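Local coordinates for protein RsfP (Uncultured bacterium, PDB 4GLJ) that probably catalyses the phosphate-dependent cleavage of methylthioadenosine to adenine and 5-methylthioribose 1-phosphate, and binds rhodamine B in this crystal form, at residues V99-Q103 with E104-P108; E282-A286 with E287-R291. All coordinates share one frame; numbering follows the deposited sequence.

Contacts 1 and 2 are both local, each joining residues a few positions apart on one continuous piece of chain, yet they lie on opposite sides of the chain's centre with their own centres about 45 Å apart. Contact 1 ends strand 92-101 and starts the loop toward strand 111-119; S101 and L106 are buried there while E104 and T105 face outward. Contact 2 is more peripheral and opens helix 286-291, with M284 and T288 as its buried members. In contact 1 a serine hydroxyl and a beta turn bend the chain next to a rhodamine B site; in contact 2 a serine N-cap, a lysine ammonium and a threonine hydroxyl hold the helix start.

Contact 1. Residues V99-Q103 with E104-P108; sequences VGSLQ and ETLKP. With RHB (N-[9-(2-carboxyphenyl)-6-(diethylamino)-3H-xanthen-3-ylidene]-N-ethylethanaminium), chain C.
The hydroxyl of S101 and the carbonyl of L106 meet where the chain folds back on itself, with OG of S101 2.7 Å from O of L106. The distance suits a hydrogen bond, but the hydroxyl proton has another acceptor within reach, so that bond remains unsettled. A better-defined bond is the one the hydroxyl receives: N of Q103 donates to OG of S101 at 3.0 Å and 166°, nearly straight, which makes an ST turn. The chi1 of 163° swings OG opposite the serine nitrogen and beside its carbonyl carbon, within range of the amide two residues on. Sharing Q103 with it, a type I beta turn runs from Q103 to L106. Its closing bond, N of L106 to O of Q103 at 3.0 Å, reaches the acceptor from above the carbonyl plane, 55° out of it. The side chains of these two corner residues lie side by side, pointing the same way, with CB of Q103 3.9 Å from CD1 of L106. Beyond CG the glutamine chain bends and carries its amide away from the leucine, where NE2 bonds to the carbonyl O of A193. On the exposed side of the turn, NZ of K107 bonds back to O of E104 at 2.6 Å, while a water accepts from N of E104 at 2.8 Å. Just upstream, N of G100 approaches N2 of rhodamine B to 3.4 Å, and V99 also belongs to that dye pocket; the loop thus leaves the strand directly beyond the ligand. Strand 92-101 runs parallel to strand 213-221, to which V99 is bonded through its backbone; S101 packs on V220 and F223, whereas L102 and Q103 touch Y188 and R189 of helix 182-190 respectively.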
loop_
_atom_site.group_PDB
_atom_site.type_symbol
_atom_site.label_atom_id
_atom_site.label_comp_id
_atom_site.label_asym_id
_atom_site.label_seq_id
_atom_site.Cartn_x
_atom_site.Cartn_y
_atom_site.Cartn_z
ATOM N N VAL A 99 -17.849 -11.805 2.498
ATOM C CA VAL A 99 -17.210 -10.748 3.293
ATOM C C VAL A 99 -17.279 -11.066 4.778
ATOM O O VAL A 99 -18.048 -11.940 5.262
ATOM C CB VAL A 99 -17.847 -9.331 3.083
ATOM C CG1 VAL A 99 -17.619 -8.876 1.639
ATOM C CG2 VAL A 99 -19.315 -9.318 3.567
ATOM N N GLY A 100 -16.396 -10.400 5.502
ATOM C CA GLY A 100 -16.479 -10.403 6.951
ATOM C C GLY A 100 -17.225 -9.198 7.421
ATOM O O GLY A 100 -17.169 -8.144 6.810
ATOM N N SER A 101 -17.911 -9.315 8.539
ATOM C CA SER A 101 -18.630 -8.154 9.074
ATOM C C SER A 101 -17.772 -7.392 10.076
ATOM O O SER A 101 -17.087 -7.998 10.931
ATOM C CB SER A 101 -19.899 -8.603 9.833
ATOM O OG SER A 101 -20.373 -7.519 10.674
ATOM N N LEU A 102 -17.805 -6.079 9.989
ATOM C CA LEU A 102 -17.172 -5.215 11.010
ATOM C C LEU A 102 -18.203 -4.558 11.928
ATOM O O LEU A 102 -17.855 -3.732 12.763
ATOM C CB LEU A 102 -16.369 -4.105 10.283
ATOM C CG LEU A 102 -15.206 -4.575 9.384
ATOM C CD1 LEU A 102 -14.690 -3.466 8.476
ATOM C CD2 LEU A 102 -14.077 -5.154 10.274
ATOM N N GLN A 103 -19.471 -4.961 11.872
ATOM C CA GLN A 103 -20.517 -4.244 12.595
ATOM C C GLN A 103 -21.444 -5.299 13.223
ATOM O O GLN A 103 -21.854 -6.295 12.566
ATOM C CB GLN A 103 -21.329 -3.335 11.624
ATOM C CG GLN A 103 -20.562 -2.222 10.910
ATOM C CD GLN A 103 -19.952 -1.231 11.912
ATOM O OE1 GLN A 103 -20.491 -1.073 12.998
ATOM N NE2 GLN A 103 -18.795 -0.615 11.577
ATOM N N GLU A 104 -21.760 -5.083 14.491
ATOM C CA GLU A 104 -22.695 -5.975 15.228
ATOM C C GLU A 104 -23.994 -6.350 14.519
ATOM O O GLU A 104 -24.495 -7.486 14.581
ATOM C CB GLU A 104 -23.032 -5.348 16.569
ATOM C CG GLU A 104 -23.671 -6.379 17.465
ATOM C CD GLU A 104 -22.828 -7.669 17.560
ATOM O OE1 GLU A 104 -21.582 -7.578 17.822
ATOM O OE2 GLU A 104 -23.427 -8.769 17.377
ATOM N N THR A 105 -24.578 -5.366 13.865
ATOM C CA THR A 105 -25.864 -5.583 13.218
ATOM C C THR A 105 -25.763 -6.290 11.866
ATOM O O THR A 105 -26.784 -6.679 11.317
ATOM C CB THR A 105 -26.514 -4.242 12.954
ATOM O OG1 THR A 105 -25.529 -3.439 12.304
ATOM C CG2 THR A 105 -26.955 -3.618 14.295
ATOM N N LEU A 106 -24.553 -6.437 11.299
ATOM C CA LEU A 106 -24.382 -7.261 10.076
ATOM C C LEU A 106 -23.926 -8.656 10.480
ATOM O O LEU A 106 -22.722 -8.874 10.834
ATOM C CB LEU A 106 -23.381 -6.638 9.105
ATOM C CG LEU A 106 -23.637 -5.148 8.880
ATOM C CD1 LEU A 106 -22.527 -4.534 8.057
ATOM C CD2 LEU A 106 -24.946 -4.943 8.166
ATOM N N LYS A 107 -24.868 -9.606 10.444
ATOM C CA LYS A 107 -24.636 -10.966 10.965
ATOM C C LYS A 107 -24.347 -12.011 9.873
ATOM O O LYS A 107 -24.777 -11.849 8.699
ATOM C CB LYS A 107 -25.888 -11.442 11.781
ATOM C CG LYS A 107 -25.945 -10.738 13.112
ATOM C CD LYS A 107 -27.376 -10.607 13.598
ATOM C CE LYS A 107 -27.411 -10.102 15.031
ATOM N NZ LYS A 107 -26.600 -8.877 15.303
ATOM N N PRO A 108 -23.649 -13.110 10.233
ATOM C CA PRO A 108 -23.469 -14.217 9.258
ATOM C C PRO A 108 -24.791 -14.660 8.629
ATOM O O PRO A 108 -25.808 -14.775 9.319
ATOM C CB PRO A 108 -22.855 -15.327 10.095
ATOM C CG PRO A 108 -22.064 -14.551 11.134
ATOM C CD PRO A 108 -22.889 -13.336 11.480
HETATM O O2 RHB C . -15.553 -16.227 9.269
HETATM C C26 RHB C . -15.750 -17.417 8.935
HETATM C C19 RHB C . -15.274 -17.797 7.559
HETATM C C14 RHB C . -14.428 -16.934 6.911
HETATM C C15 RHB C . -13.961 -17.246 5.639
HETATM C C16 RHB C . -14.364 -18.405 4.986
HETATM C C17 RHB C . -15.236 -19.275 5.629
HETATM C C18 RHB C . -15.687 -18.958 6.906
HETATM C C9 RHB C . -13.934 -15.707 7.580
HETATM C C8 RHB C . -13.560 -15.742 9.009
HETATM C C13 RHB C . -13.738 -16.934 9.698
HETATM C C12 RHB C . -13.426 -17.004 11.045
HETATM C C11 RHB C . -12.923 -15.894 11.714
HETATM N N1 RHB C . -12.628 -16.075 13.094
HETATM C C35 RHB C . -11.665 -17.181 13.279
HETATM C C36 RHB C . -12.336 -18.434 13.810
HETATM C C22 RHB C . -12.097 -14.861 13.753
HETATM C C23 RHB C . -10.949 -15.213 14.684
HETATM C C10 RHB C . -12.742 -14.684 11.009
HETATM C C7 RHB C . -13.054 -14.594 9.632
HETATM O O1 RHB C . -12.900 -13.406 8.895
HETATM C C1 RHB C . -13.219 -13.319 7.532
HETATM C C2 RHB C . -13.730 -14.440 6.846
HETATM C C6 RHB C . -13.051 -12.135 6.793
HETATM C C5 RHB C . -13.406 -12.152 5.429
HETATM C C4 RHB C . -13.916 -13.258 4.776
HETATM C C3 RHB C . -14.075 -14.419 5.496
HETATM N N2 RHB C . -13.197 -11.042 4.636
HETATM C C24 RHB C . -11.982 -10.525 5.228
HETATM C C25 RHB C . -11.031 -10.269 4.095
HETATM C C33 RHB C . -12.701 -11.546 3.353
HETATM C C34 RHB C . -13.778 -12.313 2.601
HETATM O O3 RHB C . -16.344 -18.233 9.696
HETATM O O HOH W 1 -20.888 -2.803 15.829
#

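Contact 2. Residues E282-A286 with E287-R291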
loop_
_atom_site.group_PDB
_atom_site.type_symbol
_atom_site.label_atom_id
_atom_site.label_comp_id
_atom_site.label_asym_id
_atom_site.label_seq_id
_atom_site.Cartn_x
_atom_site.Cartn_y
_atom_site.Cartn_z
ATOM N N GLU A 282 -6.245 9.445 -31.243
ATOM C CA GLU A 282 -5.362 9.694 -32.405
ATOM C C GLU A 282 -3.913 9.892 -31.991
ATOM O O GLU A 282 -3.027 9.737 -32.817
ATOM C CB GLU A 282 -5.845 10.883 -33.253
ATOM C CG GLU A 282 -6.451 12.010 -32.443
ATOM C CD GLU A 282 -7.918 11.739 -32.171
ATOM O OE1 GLU A 282 -8.292 11.523 -30.983
ATOM O OE2 GLU A 282 -8.698 11.694 -33.160
ATOM N N ALA A 283 -3.680 10.184 -30.710
ATOM C CA ALA A 283 -2.350 10.325 -30.133
ATOM C C ALA A 283 -1.783 8.975 -29.646
ATOM O O ALA A 283 -0.617 8.920 -29.317
ATOM C CB ALA A 283 -2.377 11.310 -28.947
ATOM N N MET A 284 -2.572 7.896 -29.558
ATOM C CA MET A 284 -2.014 6.634 -29.023
ATOM C C MET A 284 -1.143 5.912 -30.039
ATOM O O MET A 284 -1.412 5.994 -31.222
ATOM C CB MET A 284 -3.101 5.712 -28.535
ATOM C CG MET A 284 -3.886 6.344 -27.357
ATOM S SD MET A 284 -5.341 5.350 -27.110
ATOM C CE MET A 284 -6.263 6.293 -25.828
ATOM N N SER A 285 -0.150 5.155 -29.584
ATOM C CA SER A 285 0.567 4.276 -30.494
ATOM C C SER A 285 -0.317 3.117 -30.956
ATOM O O SER A 285 -1.371 2.836 -30.307
ATOM C CB SER A 285 1.795 3.707 -29.778
ATOM O OG SER A 285 1.393 2.821 -28.757
ATOM N N ALA A 286 0.099 2.445 -32.027
ATOM C CA ALA A 286 -0.639 1.239 -32.549
ATOM C C ALA A 286 -0.742 0.187 -31.426
ATOM O O ALA A 286 -1.780 -0.530 -31.236
ATOM C CB ALA A 286 0.049 0.632 -33.745
ATOM N N GLU A 287 0.349 0.070 -30.682
ATOM C CA GLU A 287 0.410 -0.977 -29.636
ATOM C C GLU A 287 -0.594 -0.635 -28.517
ATOM O O GLU A 287 -1.332 -1.517 -27.983
ATOM C CB GLU A 287 1.864 -1.093 -29.099
ATOM C CG GLU A 287 1.938 -2.033 -27.881
ATOM C CD GLU A 287 3.332 -2.244 -27.270
ATOM O OE1 GLU A 287 4.313 -1.594 -27.690
ATOM O OE2 GLU A 287 3.437 -3.096 -26.357
ATOM N N THR A 288 -0.638 0.651 -28.156
ATOM C CA THR A 288 -1.568 1.098 -27.084
ATOM C C THR A 288 -3.044 0.938 -27.525
ATOM O O THR A 288 -3.875 0.364 -26.786
ATOM C CB THR A 288 -1.241 2.554 -26.694
ATOM O OG1 THR A 288 0.111 2.566 -26.183
ATOM C CG2 THR A 288 -2.217 3.113 -25.624
ATOM N N LYS A 289 -3.365 1.465 -28.713
ATOM C CA LYS A 289 -4.750 1.350 -29.200
ATOM C C LYS A 289 -5.199 -0.113 -29.231
ATOM O O LYS A 289 -6.336 -0.401 -28.949
ATOM C CB LYS A 289 -4.900 1.886 -30.621
ATOM C CG LYS A 289 -5.160 3.364 -30.678
ATOM C CD LYS A 289 -5.555 3.802 -32.108
ATOM C CE LYS A 289 -4.451 3.611 -33.170
ATOM N NZ LYS A 289 -3.057 4.078 -32.850
ATOM N N THR A 290 -4.291 -1.014 -29.608
ATOM C CA THR A 290 -4.611 -2.419 -29.802
ATOM C C THR A 290 -4.880 -2.997 -28.426
ATOM O O THR A 290 -5.870 -3.709 -28.243
ATOM C CB THR A 290 -3.461 -3.192 -30.485
ATOM O OG1 THR A 290 -3.111 -2.553 -31.726
ATOM C CG2 THR A 290 -3.849 -4.652 -30.723
ATOM N N ARG A 291 -4.030 -2.676 -27.454
ATOM C CA ARG A 291 -4.197 -3.198 -26.095
ATOM C C ARG A 291 -5.514 -2.666 -25.478
ATOM O O ARG A 291 -6.156 -3.328 -24.659
ATOM C CB ARG A 291 -3.005 -2.730 -25.241
ATOM C CG ARG A 291 -2.840 -3.444 -23.909
ATOM C CD ARG A 291 -1.595 -3.026 -23.100
ATOM N NE ARG A 291 -1.510 -1.573 -22.921
ATOM C CZ ARG A 291 -0.658 -0.785 -23.572
ATOM N NH1 ARG A 291 0.252 -1.255 -24.445
ATOM N NH2 ARG A 291 -0.703 0.501 -23.334
#
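A chi1 of 68° tucks OG of S285 between its own nitrogen and carbonyl carbon, while T288 has OG1 anti to its carbonyl carbon. The two hydroxyls consequently meet, OG of S285 lying 2.9 Å from OG1 of T288. Either could donate. OG1 of T288 also has a weak bond to the carbonyl of D131, which ties the pair to a neighbouring loop. The methyl branch of T288 takes the other course, CG2 anti to the backbone N and 4.0 Å from CB of M284, whose side chain crosses the threonine at about a right angle. S285 occupies the N-cap of helix 286-291. The first helical bond is nearly linear, N of K289 to O of S285 at 2.9 Å with an angle of 179° at the hydrogen. K289 then bends at its third and fourth torsions and returns over the start of the helix: its NZ donates to O of M284 at 3.0 Å, from 53° above that carbonyl plane, and reaches O of S285 only weakly. On the way, CG of K289 passes CB of M284 at 3.8 Å. One residue further, O of A286 accepts from N of T290 at 3.0 Å; OG1 of T290 also approaches this oxygen, though at a doubtfully short separation. The M284 side chain also packs on L277 and T279 of the preceding loop.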